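Local structure of Zn-dependent hydrolase, glyoxylase (Echinicola vietnamensis, 6T5K) at residues Q176-G181 / R217-G222; V54-M59 / P221-W226; C182-N187 / H233-L238; V68-P73 / V154-F159. The protein probably hydrolyses beta-lactams to substituted beta-amino acids, as a zinc-dependent, monomeric class B metallo-beta-lactamase. All blocks are in the same frame, centred on the assembly; numbering follows the deposited sequence.

How the contacts relate
The four contacts tie together the two sheets, the zinc site and the C-terminal helix. Contact 4 bridges the eight- and five-stranded sheets near the chain's centre. About 10 Å from it, centre to centre, contact 1 pairs strands 177-181 and 218-221 of the five-stranded sheet. Contact 2 shares P221 and G222 with contact 1 and carries the chain into H223; contact 3, about 12 Å from contact 2 centre to centre, starts at C182. H223 and C182 bind the same zinc ion, so loops leaving adjacent parallel strands meet at one metal. In sequence, contact 4 is nested within the loop closed by contact 2, whereas contacts 1 and 3 interleave. Contacts 3 and 4 do not touch.

Contact 1 (Q176-G181 / R217-G222); sequences QVLFGG and RLVIPG
Strands 177-181 and 218-221 run parallel, pairing V177 with L218, L178 with V219 and F179 with I220; their axes approach to 4.7 Å, and their directions differ by 19°. With helix 201-212 between them in sequence they make up a beta-alpha-beta unit, and 218-221 is an outermost strand of the five-stranded sheet in this metallo-beta-lactamase fold. At the entrance one acceptor serves two donors: Q176 O takes hydrogen bonds from R217 N at 2.8 Å and L218 N at 3.2 Å, both within its carbonyl plane. L178 N then donates a hydrogen bond to L218 O, L178 O accepts one from I220 N, and G180 N donates to I220 O.

Side chains sort by face. V177, F179, L218 and I220 share one, where M59 of strand 54-63 touches V177, F179 and I220; L178 and V219 occupy the other, against L232 of helix 230-239. I220 divides its branches between two neighbours. With chi1 at -57°, CG2 stands anti to the backbone N and reaches the rim of the F179 ring near its plane, I220 CG2 lying 3.6 Å from F179 CD1, while I220 CD1 on the other branch lies 3.9 Å from V177 CG1. V177 and L218 point the same way, side by side, with V177 CG2 4.0 Å from L218 CD2. At the start of the pairing, Q176 CB lies over one face of the R217 guanidinium, whose plane is turned 62° from the Q176 amide. At the opposite end the chain folds back over F179, placing G181 N 3.6 Å above the centre of its ring.

Contact 2 (V54-M59 / P221-W226); sequences VACNGM and PGHGNW. With ZN (zinc ion), chain H.
N57 and H223 carry the contact between strand 54-63 and the loop that follows strand 218-221, the loop that brings a histidine ligand to the zinc site of this metallo-beta-lactamase. The tight part centres on the N57 amide. Both hydrogens of ND2 are engaged: N57 ND2 donates to P221 O and to G224 O, each at 2.9 Å, and both acceptors lie close to the amide plane, which fixes the rotation of the group. The G224 bond lies within the carbonyl plane of its acceptor, whereas the P221 bond arrives from above the carbonyl plane. A backbone bond from N57 N to G222 O, with an angle of 172° at the hydrogen, holds the loop backbone at G222 against the strand. N57 CB points at the loop, and chi1 -61° sets CG anti to the carbonyl carbon, which brings ND2 between P221 O and G224 O.

The H223 ring is secured at both nitrogens. H223 ND1 gives its hydrogen to A55 O at 2.9 Å, in the ring plane, and H223 NE2 binds the zinc ion at 2.2 Å. A55 O thus acts as a second-shell acceptor that helps orient the ligand. C56 SG approaches the ring edge, 3.6 Å from H223 CE1; D104 and C182 complete the protein ligation of this zinc, and two waters also bind it.

Packing is looser toward W226: W226 CE3, at the ring edge, is 4.5 Å from N57 ND2, and W226 NE1 is hydrogen-bonded to E21. On this side a bound water bridges the two segments, donating to N57 OD1 at 2.7 Å and to G224 O at 3.0 Å.

Contact 3 (C182-N187 / H233-L238); sequences CLIKAN and HYTETL. With ZN (zinc ion), chain H.
T235 and K185 cross at about a right angle where the loop 182-187 lies against helix 230-239. With chi1 at -62°, T235 places OG1 beside its own backbone N and CG2 anti to it, and both branches meet the loop: T235 OG1 accepts the hydrogen of K185 N at 2.9 Å, while T235 CG2 rests 3.5 Å from L183 O. The same hydroxyl is also hydrogen-bonded to L231 O one turn earlier, so a single side-chain oxygen couples the helix backbone to the loop backbone. The K185 chain crosses L238 almost perpendicularly, with K185 CG 4.0 Å from L238 CD2. A bend at chi2 (-58°) then leads its amine away from the helix, where K185 NZ is hydrogen-bonded to K191 O.

The backbone of N187 lies over one face of the Y234 ring, N187 C standing 4.2 Å above its centre, and K185 CB sits at the edge. A186 O comes in obliquely, 3.4 Å from Y234 CE2. The N187 amide stands nearly upright to the ring, the planes 82° apart, and brings N187 OD1 to 3.6 Å from Y234 CD1. The phenol oxygen is hydrogen-bonded to A189 O, farther along the loop.

At the far end of the loop C182 SG binds the zinc ion at 2.1 Å, so this docking belongs to a zinc-ligand loop of the metallo-beta-lactamase fold. The loop is wedged among three elements: W202 and V206 of helix 201-212 touch K185 and I184, V219 and P221 of strand 218-221 lie against I184 and A186, and helix 230-239 supplies the T235 side.

Contact 4 (V68-P73 / V154-F159); sequences VVFDTP and VFVHYF
Chi1 of -76° sets F70 CG anti to its own carbonyl carbon and, with CB pointing at strand 152-157, brings the ring against V154 and V156, while V154, at chi1 63° in the conformer described, has CG2 anti to its backbone N and CG1 between N and the carbonyl carbon. V154 is modelled in two conformers, so its distances apply to this one. The outer end of the ring meets both methyls: V154 CG2 lies 3.5 Å from F70 CZ, approaching obliquely, and V154 CG1 sits at the ring edge, in its plane. V156 runs antiparallel alongside the ring, with V156 CG2 3.9 Å from F70 CE2. The V68 and V154 methyls meet end on, V68 CG1 to V154 CG1 being 3.9 Å.

The spacing identifies the layer: the strand axes stay 9.8 Å apart at an angle of 32°, and the close contacts across the gap are all between apolar side chains. V149 and L147 of strand 144-149 extend the cluster beside V68 and V154, and V168 backs V156. Strand 66-70 belongs to the eight-stranded sheet and strand 152-157 to the five-stranded one, so this is the hydrophobic interior between the two sheets of the alpha-beta/beta-alpha sandwich of metallo-beta-lactamases.

Contact 1 (Q176-G181 / R217-G222)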
loop_
_atom_site.group_PDB
_atom_site.type_symbol
_atom_site.label_atom_id
_atom_site.label_comp_id
_atom_site.label_asym_id
_atom_site.label_seq_id
_atom_site.Cartn_x
_atom_site.Cartn_y
_atom_site.Cartn_z
ATOM N N GLN A 176 2.930 9.966 11.175
ATOM C CA GLN A 176 2.012 10.733 10.313
ATOM C C GLN A 176 2.251 10.381 8.829
ATOM O O GLN A 176 2.450 11.234 7.958
ATOM C CB GLN A 176 2.073 12.249 10.586
ATOM C CG GLN A 176 1.249 12.687 11.749
ATOM C CD GLN A 176 -0.305 12.488 11.568
ATOM O OE1 GLN A 176 -0.817 12.343 10.496
ATOM N NE2 GLN A 176 -1.023 12.541 12.678
ATOM N N VAL A 177 2.147 9.057 8.566
ATOM C CA VAL A 177 2.369 8.497 7.243
ATOM C C VAL A 177 1.094 7.838 6.751
ATOM O O VAL A 177 0.462 7.056 7.466
ATOM C CB VAL A 177 3.495 7.446 7.282
ATOM C CG1 VAL A 177 3.671 6.775 5.899
ATOM C CG2 VAL A 177 4.786 8.068 7.716
ATOM N N LEU A 178 0.776 8.081 5.495
ATOM C CA LEU A 178 -0.345 7.441 4.846
ATOM C C LEU A 178 0.170 6.645 3.666
ATOM O O LEU A 178 0.854 7.207 2.796
ATOM C CB LEU A 178 -1.327 8.490 4.293
ATOM C CG LEU A 178 -2.611 7.903 3.691
ATOM C CD1 LEU A 178 -3.660 7.732 4.767
ATOM C CD2 LEU A 178 -3.163 8.753 2.559
ATOM N N PHE A 179 -0.206 5.362 3.612
ATOM C CA PHE A 179 -0.080 4.580 2.390
ATOM C C PHE A 179 -1.406 4.721 1.642
ATOM O O PHE A 179 -2.427 4.138 2.043
ATOM C CB PHE A 179 0.258 3.114 2.625
ATOM C CG PHE A 179 0.414 2.370 1.341
ATOM C CD1 PHE A 179 1.475 2.643 0.501
ATOM C CD2 PHE A 179 -0.528 1.437 0.947
ATOM C CE1 PHE A 179 1.594 1.995 -0.713
ATOM C CE2 PHE A 179 -0.427 0.793 -0.264
ATOM C CZ PHE A 179 0.653 1.051 -1.092
ATOM N N GLY A 180 -1.398 5.520 0.566
ATOM C CA GLY A 180 -2.607 5.766 -0.198
ATOM C C GLY A 180 -2.928 4.688 -1.201
ATOM O O GLY A 180 -4.073 4.583 -1.632
ATOM N N GLY A 181 -1.948 3.861 -1.550
ATOM C CA GLY A 181 -2.157 2.885 -2.603
ATOM C C GLY A 181 -2.571 3.583 -3.884
ATOM O O GLY A 181 -2.326 4.780 -4.064
ATOM N N ARG A 217 2.359 13.968 7.264
ATOM C CA ARG A 217 3.648 14.455 6.809
ATOM C C ARG A 217 4.153 13.751 5.576
ATOM O O ARG A 217 4.924 14.343 4.822
ATOM C CB ARG A 217 4.697 14.310 7.917
ATOM C CG ARG A 217 4.318 15.116 9.117
ATOM C CD ARG A 217 5.477 15.451 9.999
ATOM N NE ARG A 217 5.895 14.301 10.778
ATOM C CZ ARG A 217 5.340 13.913 11.927
ATOM N NH1 ARG A 217 4.310 14.568 12.431
ATOM N NH2 ARG A 217 5.826 12.859 12.575
ATOM N N LEU A 218 3.748 12.502 5.372
ATOM C CA LEU A 218 4.243 11.708 4.259
ATOM C C LEU A 218 3.083 10.915 3.689
ATOM O O LEU A 218 2.347 10.265 4.441
ATOM C CB LEU A 218 5.371 10.752 4.697
ATOM C CG LEU A 218 6.009 9.843 3.627
ATOM C CD1 LEU A 218 6.850 10.628 2.662
ATOM C CD2 LEU A 218 6.828 8.798 4.350
ATOM N N VAL A 219 2.935 10.973 2.363
ATOM C CA VAL A 219 1.900 10.249 1.634
ATOM C C VAL A 219 2.592 9.428 0.558
ATOM O O VAL A 219 3.341 9.979 -0.262
ATOM C CB VAL A 219 0.882 11.226 1.009
ATOM C CG1 VAL A 219 -0.146 10.497 0.153
ATOM C CG2 VAL A 219 0.175 12.008 2.101
ATOM N N ILE A 220 2.313 8.124 0.542
ATOM C CA ILE A 220 2.929 7.166 -0.376
ATOM C C ILE A 220 1.861 6.734 -1.376
ATOM O O ILE A 220 0.860 6.116 -0.976
ATOM C CB ILE A 220 3.491 5.941 0.353
ATOM C CG1 ILE A 220 4.516 6.319 1.415
ATOM C CG2 ILE A 220 4.039 4.927 -0.676
ATOM C CD1 ILE A 220 4.674 5.216 2.442
ATOM N N PRO A 221 2.001 7.068 -2.653
ATOM C CA PRO A 221 1.028 6.647 -3.667
ATOM C C PRO A 221 1.344 5.234 -4.118
ATOM O O PRO A 221 2.401 4.692 -3.830
ATOM C CB PRO A 221 1.302 7.630 -4.819
ATOM C CG PRO A 221 2.807 7.844 -4.719
ATOM C CD PRO A 221 3.129 7.821 -3.251
ATOM N N GLY A 222 0.406 4.648 -4.854
ATOM C CA GLY A 222 0.595 3.302 -5.354
ATOM C C GLY A 222 1.632 3.192 -6.434
ATOM O O GLY A 222 2.187 2.103 -6.628
#

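Contact 2 (V54-M59 / P221-W226)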
loop_
_atom_site.group_PDB
_atom_site.type_symbol
_atom_site.label_atom_id
_atom_site.label_comp_id
_atom_site.label_asym_id
_atom_site.label_seq_id
_atom_site.Cartn_x
_atom_site.Cartn_y
_atom_site.Cartn_z
ATOM N N VAL A 54 6.591 0.302 -15.034
ATOM C CA VAL A 54 5.792 0.936 -13.994
ATOM C C VAL A 54 6.344 0.523 -12.654
ATOM O O VAL A 54 6.425 -0.678 -12.379
ATOM C CB VAL A 54 4.323 0.511 -14.134
ATOM C CG1 VAL A 54 3.427 1.175 -13.131
ATOM C CG2 VAL A 54 3.827 0.750 -15.561
ATOM N N ALA A 55 6.749 1.508 -11.836
ATOM C CA ALA A 55 7.089 1.203 -10.462
ATOM C C ALA A 55 5.811 1.049 -9.657
ATOM O O ALA A 55 4.869 1.827 -9.829
ATOM C CB ALA A 55 7.968 2.308 -9.914
ATOM N N CYS A 56 5.769 0.025 -8.803
ATOM C CA CYS A 56 4.648 -0.227 -7.909
ATOM C C CYS A 56 5.160 -0.126 -6.483
ATOM O O CYS A 56 6.192 -0.718 -6.144
ATOM C CB CYS A 56 4.059 -1.614 -8.121
ATOM S SG CYS A 56 3.437 -1.890 -9.799
ATOM N N ASN A 57 4.453 0.630 -5.656
ATOM C CA ASN A 57 4.848 0.847 -4.278
ATOM C C ASN A 57 3.985 0.043 -3.312
ATOM O O ASN A 57 2.779 -0.103 -3.508
ATOM C CB ASN A 57 4.693 2.317 -3.885
ATOM C CG ASN A 57 5.534 3.230 -4.715
ATOM O OD1 ASN A 57 6.621 2.859 -5.210
ATOM N ND2 ASN A 57 5.054 4.453 -4.877
ATOM N N GLY A 58 4.620 -0.456 -2.256
ATOM C CA GLY A 58 3.929 -0.795 -1.034
ATOM C C GLY A 58 4.659 -0.172 0.139
ATOM O O GLY A 58 5.645 0.553 -0.025
ATOM N N MET A 59 4.164 -0.473 1.327
ATOM C CA MET A 59 4.707 0.114 2.545
ATOM C C MET A 59 5.026 -1.015 3.514
ATOM O O MET A 59 4.316 -2.015 3.558
ATOM C CB MET A 59 3.706 1.094 3.190
ATOM C CG MET A 59 4.218 1.699 4.510
ATOM S SD MET A 59 3.172 3.047 5.143
ATOM C CE MET A 59 1.766 2.134 5.758
ATOM N N PRO A 221 2.001 7.068 -2.653
ATOM C CA PRO A 221 1.028 6.647 -3.667
ATOM C C PRO A 221 1.344 5.234 -4.118
ATOM O O PRO A 221 2.401 4.692 -3.830
ATOM C CB PRO A 221 1.302 7.630 -4.819
ATOM C CG PRO A 221 2.807 7.844 -4.719
ATOM C CD PRO A 221 3.129 7.821 -3.251
ATOM N N GLY A 222 0.406 4.648 -4.854
ATOM C CA GLY A 222 0.595 3.302 -5.354
ATOM C C GLY A 222 1.632 3.192 -6.434
ATOM O O GLY A 222 2.187 2.103 -6.628
ATOM N N HIS A 223 1.934 4.296 -7.114
ATOM C CA HIS A 223 2.931 4.345 -8.172
ATOM C C HIS A 223 3.592 5.712 -8.103
ATOM O O HIS A 223 2.916 6.704 -7.832
ATOM C CB HIS A 223 2.257 4.145 -9.541
ATOM C CG HIS A 223 1.435 2.888 -9.624
ATOM N ND1 HIS A 223 1.978 1.647 -9.894
ATOM C CD2 HIS A 223 0.112 2.682 -9.427
ATOM C CE1 HIS A 223 1.019 0.733 -9.861
ATOM N NE2 HIS A 223 -0.128 1.341 -9.597
ATOM N N GLY A 224 4.901 5.767 -8.349
ATOM C CA GLY A 224 5.586 7.051 -8.430
ATOM C C GLY A 224 6.149 7.512 -7.106
ATOM O O GLY A 224 6.168 6.787 -6.108
ATOM N N ASN A 225 6.592 8.765 -7.113
ATOM C CA ASN A 225 7.260 9.340 -5.956
ATOM C C ASN A 225 6.286 9.620 -4.815
ATOM O O ASN A 225 5.176 10.127 -5.026
ATOM C CB ASN A 225 7.980 10.635 -6.343
ATOM C CG ASN A 225 9.186 10.393 -7.237
ATOM O OD1 ASN A 225 9.853 9.375 -7.134
ATOM N ND2 ASN A 225 9.460 11.333 -8.126
ATOM N N TRP A 226 6.719 9.319 -3.589
ATOM C CA TRP A 226 5.983 9.767 -2.432
ATOM C C TRP A 226 6.301 11.238 -2.156
ATOM O O TRP A 226 7.271 11.818 -2.657
ATOM C CB TRP A 226 6.349 8.878 -1.249
ATOM C CG TRP A 226 7.812 8.642 -1.093
ATOM C CD1 TRP A 226 8.668 9.353 -0.315
ATOM C CD2 TRP A 226 8.593 7.592 -1.695
ATOM N NE1 TRP A 226 9.928 8.835 -0.407
ATOM C CE2 TRP A 226 9.913 7.764 -1.266
ATOM C CE3 TRP A 226 8.302 6.559 -2.586
ATOM C CZ2 TRP A 226 10.930 6.910 -1.661
ATOM C CZ3 TRP A 226 9.312 5.733 -2.993
ATOM C CH2 TRP A 226 10.602 5.905 -2.523
HETATM ZN ZN ZN H . -1.953 0.299 -8.977
HETATM O O HOH W 1 8.283 4.655 -6.307
HETATM O O HOH W 2 -3.294 -1.215 -9.634
HETATM O O HOH W 3 -2.859 2.015 -10.208
#

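Contact 3 (C182-N187 / H233-L238)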
loop_
_atom_site.group_PDB
_atom_site.type_symbol
_atom_site.label_atom_id
_atom_site.label_comp_id
_atom_site.label_asym_id
_atom_site.label_seq_id
_atom_site.Cartn_x
_atom_site.Cartn_y
_atom_site.Cartn_z
ATOM N N CYS A 182 -3.228 2.819 -4.771
ATOM C CA CYS A 182 -3.466 3.354 -6.104
ATOM C C CYS A 182 -4.580 4.378 -6.136
ATOM O O CYS A 182 -4.807 4.983 -7.190
ATOM C CB CYS A 182 -3.686 2.259 -7.102
ATOM S SG CYS A 182 -2.303 1.104 -7.068
ATOM N N LEU A 183 -5.276 4.567 -5.007
ATOM C CA LEU A 183 -6.247 5.645 -4.866
ATOM C C LEU A 183 -5.581 7.003 -4.856
ATOM O O LEU A 183 -6.237 8.000 -5.182
ATOM C CB LEU A 183 -6.976 5.444 -3.532
ATOM C CG LEU A 183 -8.049 6.401 -3.047
ATOM C CD1 LEU A 183 -9.215 6.397 -3.971
ATOM C CD2 LEU A 183 -8.406 5.973 -1.627
ATOM N N ILE A 184 -4.311 7.077 -4.453
ATOM C CA ILE A 184 -3.581 8.334 -4.397
ATOM C C ILE A 184 -2.524 8.349 -5.488
ATOM O O ILE A 184 -1.758 7.386 -5.627
ATOM C CB ILE A 184 -2.956 8.584 -3.018
ATOM C CG1 ILE A 184 -4.042 8.558 -1.920
ATOM C CG2 ILE A 184 -2.137 9.892 -3.034
ATOM C CD1 ILE A 184 -5.189 9.518 -2.163
ATOM N N LYS A 185 -2.503 9.435 -6.267
ATOM C CA LYS A 185 -1.530 9.650 -7.328
ATOM C C LYS A 185 -0.329 10.450 -6.850
ATOM O O LYS A 185 -0.434 11.303 -5.967
ATOM C CB LYS A 185 -2.152 10.390 -8.509
ATOM C CG LYS A 185 -3.340 9.673 -9.086
ATOM C CD LYS A 185 -2.980 8.275 -9.537
ATOM C CE LYS A 185 -4.128 7.649 -10.359
ATOM N NZ LYS A 185 -3.811 6.311 -10.833
ATOM N N ALA A 186 0.833 10.137 -7.425
ATOM C CA ALA A 186 2.001 10.986 -7.248
ATOM C C ALA A 186 1.720 12.377 -7.795
ATOM O O ALA A 186 0.917 12.552 -8.715
ATOM C CB ALA A 186 3.204 10.383 -7.973
ATOM N N ASN A 187 2.417 13.369 -7.237
ATOM C CA ASN A 187 2.248 14.743 -7.685
ATOM C C ASN A 187 2.561 14.841 -9.181
ATOM O O ASN A 187 3.612 14.392 -9.646
ATOM C CB ASN A 187 3.153 15.684 -6.884
ATOM C CG ASN A 187 2.723 17.137 -6.985
ATOM O OD1 ASN A 187 1.553 17.445 -7.238
ATOM N ND2 ASN A 187 3.668 18.036 -6.775
ATOM N N HIS A 233 -4.176 16.551 -2.209
ATOM C CA HIS A 233 -4.802 17.670 -2.899
ATOM C C HIS A 233 -4.666 17.536 -4.402
ATOM O O HIS A 233 -5.622 17.811 -5.139
ATOM C CB HIS A 233 -4.193 18.959 -2.389
ATOM C CG HIS A 233 -4.375 19.153 -0.924
ATOM N ND1 HIS A 233 -3.432 19.762 -0.125
ATOM C CD2 HIS A 233 -5.384 18.778 -0.101
ATOM C CE1 HIS A 233 -3.877 19.791 1.122
ATOM N NE2 HIS A 233 -5.049 19.180 1.163
ATOM N N TYR A 234 -3.488 17.127 -4.868
ATOM C CA TYR A 234 -3.285 16.882 -6.284
ATOM C C TYR A 234 -4.266 15.844 -6.814
ATOM O O TYR A 234 -4.869 16.027 -7.876
ATOM C CB TYR A 234 -1.855 16.398 -6.533
ATOM C CG TYR A 234 -1.687 16.081 -7.993
ATOM C CD1 TYR A 234 -1.572 17.100 -8.922
ATOM C CD2 TYR A 234 -1.690 14.769 -8.447
ATOM C CE1 TYR A 234 -1.474 16.813 -10.272
ATOM C CE2 TYR A 234 -1.623 14.473 -9.786
ATOM C CZ TYR A 234 -1.513 15.491 -10.696
ATOM O OH TYR A 234 -1.420 15.197 -12.041
ATOM N N THR A 235 -4.442 14.750 -6.072
ATOM C CA THR A 235 -5.299 13.671 -6.541
ATOM C C THR A 235 -6.749 14.108 -6.575
ATOM O O THR A 235 -7.466 13.820 -7.536
ATOM C CB THR A 235 -5.152 12.446 -5.645
ATOM O OG1 THR A 235 -3.795 11.993 -5.713
ATOM C CG2 THR A 235 -6.045 11.341 -6.101
ATOM N N GLU A 236 -7.211 14.773 -5.511
ATOM C CA GLU A 236 -8.582 15.263 -5.537
ATOM C C GLU A 236 -8.801 16.193 -6.734
ATOM O O GLU A 236 -9.812 16.083 -7.448
ATOM C CB GLU A 236 -8.932 15.930 -4.220
ATOM C CG GLU A 236 -10.392 16.285 -4.188
ATOM C CD GLU A 236 -10.834 17.068 -2.963
ATOM O OE1 GLU A 236 -10.069 17.137 -1.991
ATOM O OE2 GLU A 236 -11.968 17.626 -2.997
ATOM N N THR A 237 -7.860 17.111 -6.968
ATOM C CA THR A 237 -8.006 18.066 -8.065
ATOM C C THR A 237 -8.031 17.364 -9.417
ATOM O O THR A 237 -8.780 17.750 -10.330
ATOM C CB THR A 237 -6.843 19.053 -8.027
ATOM O OG1 THR A 237 -6.834 19.708 -6.753
ATOM C CG2 THR A 237 -6.966 20.096 -9.162
ATOM N N LEU A 238 -7.191 16.348 -9.569
ATOM C CA LEU A 238 -7.104 15.625 -10.827
ATOM C C LEU A 238 -8.431 15.000 -11.213
ATOM O O LEU A 238 -8.755 14.926 -12.405
ATOM C CB LEU A 238 -6.037 14.542 -10.687
ATOM C CG LEU A 238 -5.723 13.657 -11.891
ATOM C CD1 LEU A 238 -5.148 14.483 -13.028
ATOM C CD2 LEU A 238 -4.770 12.551 -11.434
HETATM ZN ZN ZN H . -1.953 0.299 -8.977
HETATM O O HOH W 2 -3.294 -1.215 -9.634
HETATM O O HOH W 3 -2.859 2.015 -10.208
#

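Contact 4 (V68-P73 / V154-F159)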
loop_
_atom_site.group_PDB
_atom_site.type_symbol
_atom_site.label_atom_id
_atom_site.label_comp_id
_atom_site.label_asym_id
_atom_site.label_seq_id
_atom_site.Cartn_x
_atom_site.Cartn_y
_atom_site.Cartn_z
ATOM N N VAL A 68 4.516 -4.936 9.610
ATOM C CA VAL A 68 3.310 -5.162 8.822
ATOM C C VAL A 68 3.542 -4.630 7.417
ATOM O O VAL A 68 4.114 -3.556 7.246
ATOM C CB VAL A 68 2.105 -4.465 9.471
ATOM C CG1 VAL A 68 0.915 -4.465 8.517
ATOM C CG2 VAL A 68 1.782 -5.113 10.830
ATOM N N VAL A 69 3.136 -5.401 6.414
ATOM C CA VAL A 69 3.340 -5.044 5.016
ATOM C C VAL A 69 2.009 -4.651 4.378
ATOM O O VAL A 69 0.997 -5.335 4.557
ATOM C CB VAL A 69 3.992 -6.211 4.258
ATOM C CG1 VAL A 69 4.154 -5.874 2.785
ATOM C CG2 VAL A 69 5.317 -6.588 4.891
ATOM N N PHE A 70 2.032 -3.563 3.620
ATOM C CA PHE A 70 0.914 -3.119 2.801
ATOM C C PHE A 70 1.292 -3.343 1.354
ATOM O O PHE A 70 2.266 -2.753 0.873
ATOM C CB PHE A 70 0.612 -1.638 3.024
ATOM C CG PHE A 70 -0.097 -1.374 4.317
ATOM C CD1 PHE A 70 0.597 -1.381 5.508
ATOM C CD2 PHE A 70 -1.484 -1.165 4.350
ATOM C CE1 PHE A 70 -0.056 -1.171 6.690
ATOM C CE2 PHE A 70 -2.116 -0.988 5.535
ATOM C CZ PHE A 70 -1.395 -0.953 6.702
ATOM N N ASP A 71 0.513 -4.194 0.691
ATOM C CA ASP A 71 0.663 -4.639 -0.690
ATOM C C ASP A 71 1.841 -5.590 -0.855
ATOM O O ASP A 71 2.902 -5.432 -0.229
ATOM C CB ASP A 71 0.785 -3.490 -1.683
ATOM C CG ASP A 71 -0.534 -2.790 -1.948
ATOM O OD1 ASP A 71 -1.552 -3.118 -1.305
ATOM O OD2 ASP A 71 -0.534 -1.880 -2.808
ATOM N N THR A 72 1.637 -6.571 -1.681
ATOM C CA THR A 72 2.749 -7.376 -2.150
ATOM C C THR A 72 3.282 -6.782 -3.447
ATOM O O THR A 72 2.549 -6.096 -4.169
ATOM C CB THR A 72 2.313 -8.813 -2.436
ATOM O OG1 THR A 72 1.424 -8.861 -3.560
ATOM C CG2 THR A 72 1.607 -9.418 -1.249
ATOM N N PRO A 73 4.550 -7.015 -3.760
ATOM C CA PRO A 73 4.976 -6.910 -5.158
ATOM C C PRO A 73 4.070 -7.738 -6.066
ATOM O O PRO A 73 3.350 -8.621 -5.594
ATOM C CB PRO A 73 6.414 -7.439 -5.132
ATOM C CG PRO A 73 6.881 -7.194 -3.695
ATOM C CD PRO A 73 5.637 -7.446 -2.867
ATOM N N VAL A 154 -0.834 0.118 13.098
ATOM C CA VAL A 154 -1.179 0.717 11.822
ATOM C C VAL A 154 -2.652 0.414 11.611
ATOM O O VAL A 154 -3.167 -0.609 12.066
ATOM C CB VAL A 154 -0.278 0.176 10.679
ATOM C CG1 VAL A 154 -0.472 -1.347 10.486
ATOM C CG2 VAL A 154 -0.465 1.012 9.401
ATOM N N PHE A 155 -3.327 1.313 10.903
ATOM C CA PHE A 155 -4.772 1.284 10.720
ATOM C C PHE A 155 -5.094 1.166 9.244
ATOM O O PHE A 155 -4.447 1.790 8.401
ATOM C CB PHE A 155 -5.367 2.565 11.321
ATOM C CG PHE A 155 -5.096 2.667 12.796
ATOM C CD1 PHE A 155 -5.965 2.100 13.712
ATOM C CD2 PHE A 155 -3.900 3.202 13.251
ATOM C CE1 PHE A 155 -5.681 2.117 15.060
ATOM C CE2 PHE A 155 -3.602 3.210 14.592
ATOM C CZ PHE A 155 -4.506 2.698 15.510
ATOM N N VAL A 156 -6.081 0.347 8.930
ATOM C CA VAL A 156 -6.519 0.175 7.558
ATOM C C VAL A 156 -7.949 0.668 7.513
ATOM O O VAL A 156 -8.734 0.336 8.408
ATOM C CB VAL A 156 -6.420 -1.297 7.105
ATOM C CG1 VAL A 156 -6.423 -1.337 5.584
ATOM C CG2 VAL A 156 -5.204 -1.987 7.692
ATOM N N HIS A 157 -8.270 1.515 6.533
ATOM C CA HIS A 157 -9.546 2.216 6.573
ATOM C C HIS A 157 -10.120 2.363 5.182
ATOM O O HIS A 157 -9.397 2.722 4.258
ATOM C CB HIS A 157 -9.353 3.590 7.212
ATOM C CG HIS A 157 -10.605 4.245 7.699
ATOM N ND1 HIS A 157 -10.786 4.570 9.023
ATOM C CD2 HIS A 157 -11.705 4.684 7.047
ATOM C CE1 HIS A 157 -11.947 5.183 9.167
ATOM N NE2 HIS A 157 -12.531 5.253 7.990
ATOM N N TYR A 158 -11.417 2.063 5.059
ATOM C CA TYR A 158 -12.172 2.289 3.834
ATOM C C TYR A 158 -12.879 3.639 3.900
ATOM O O TYR A 158 -13.677 3.889 4.813
ATOM C CB TYR A 158 -13.192 1.165 3.635
ATOM C CG TYR A 158 -13.957 1.267 2.361
ATOM C CD1 TYR A 158 -13.328 1.058 1.126
ATOM C CD2 TYR A 158 -15.320 1.574 2.371
ATOM C CE1 TYR A 158 -14.018 1.154 -0.052
ATOM C CE2 TYR A 158 -16.032 1.669 1.184
ATOM C CZ TYR A 158 -15.374 1.450 -0.015
ATOM O OH TYR A 158 -16.074 1.542 -1.172
ATOM N N PHE A 159 -12.611 4.479 2.915
ATOM C CA PHE A 159 -13.229 5.787 2.802
ATOM C C PHE A 159 -14.112 5.924 1.575
ATOM O O PHE A 159 -14.674 7.011 1.364
ATOM C CB PHE A 159 -12.143 6.851 2.726
ATOM C CG PHE A 159 -11.497 7.155 4.038
ATOM C CD1 PHE A 159 -12.098 8.001 4.943
ATOM C CD2 PHE A 159 -10.273 6.592 4.368
ATOM C CE1 PHE A 159 -11.492 8.305 6.142
ATOM C CE2 PHE A 159 -9.647 6.921 5.570
ATOM C CZ PHE A 159 -10.269 7.749 6.461
#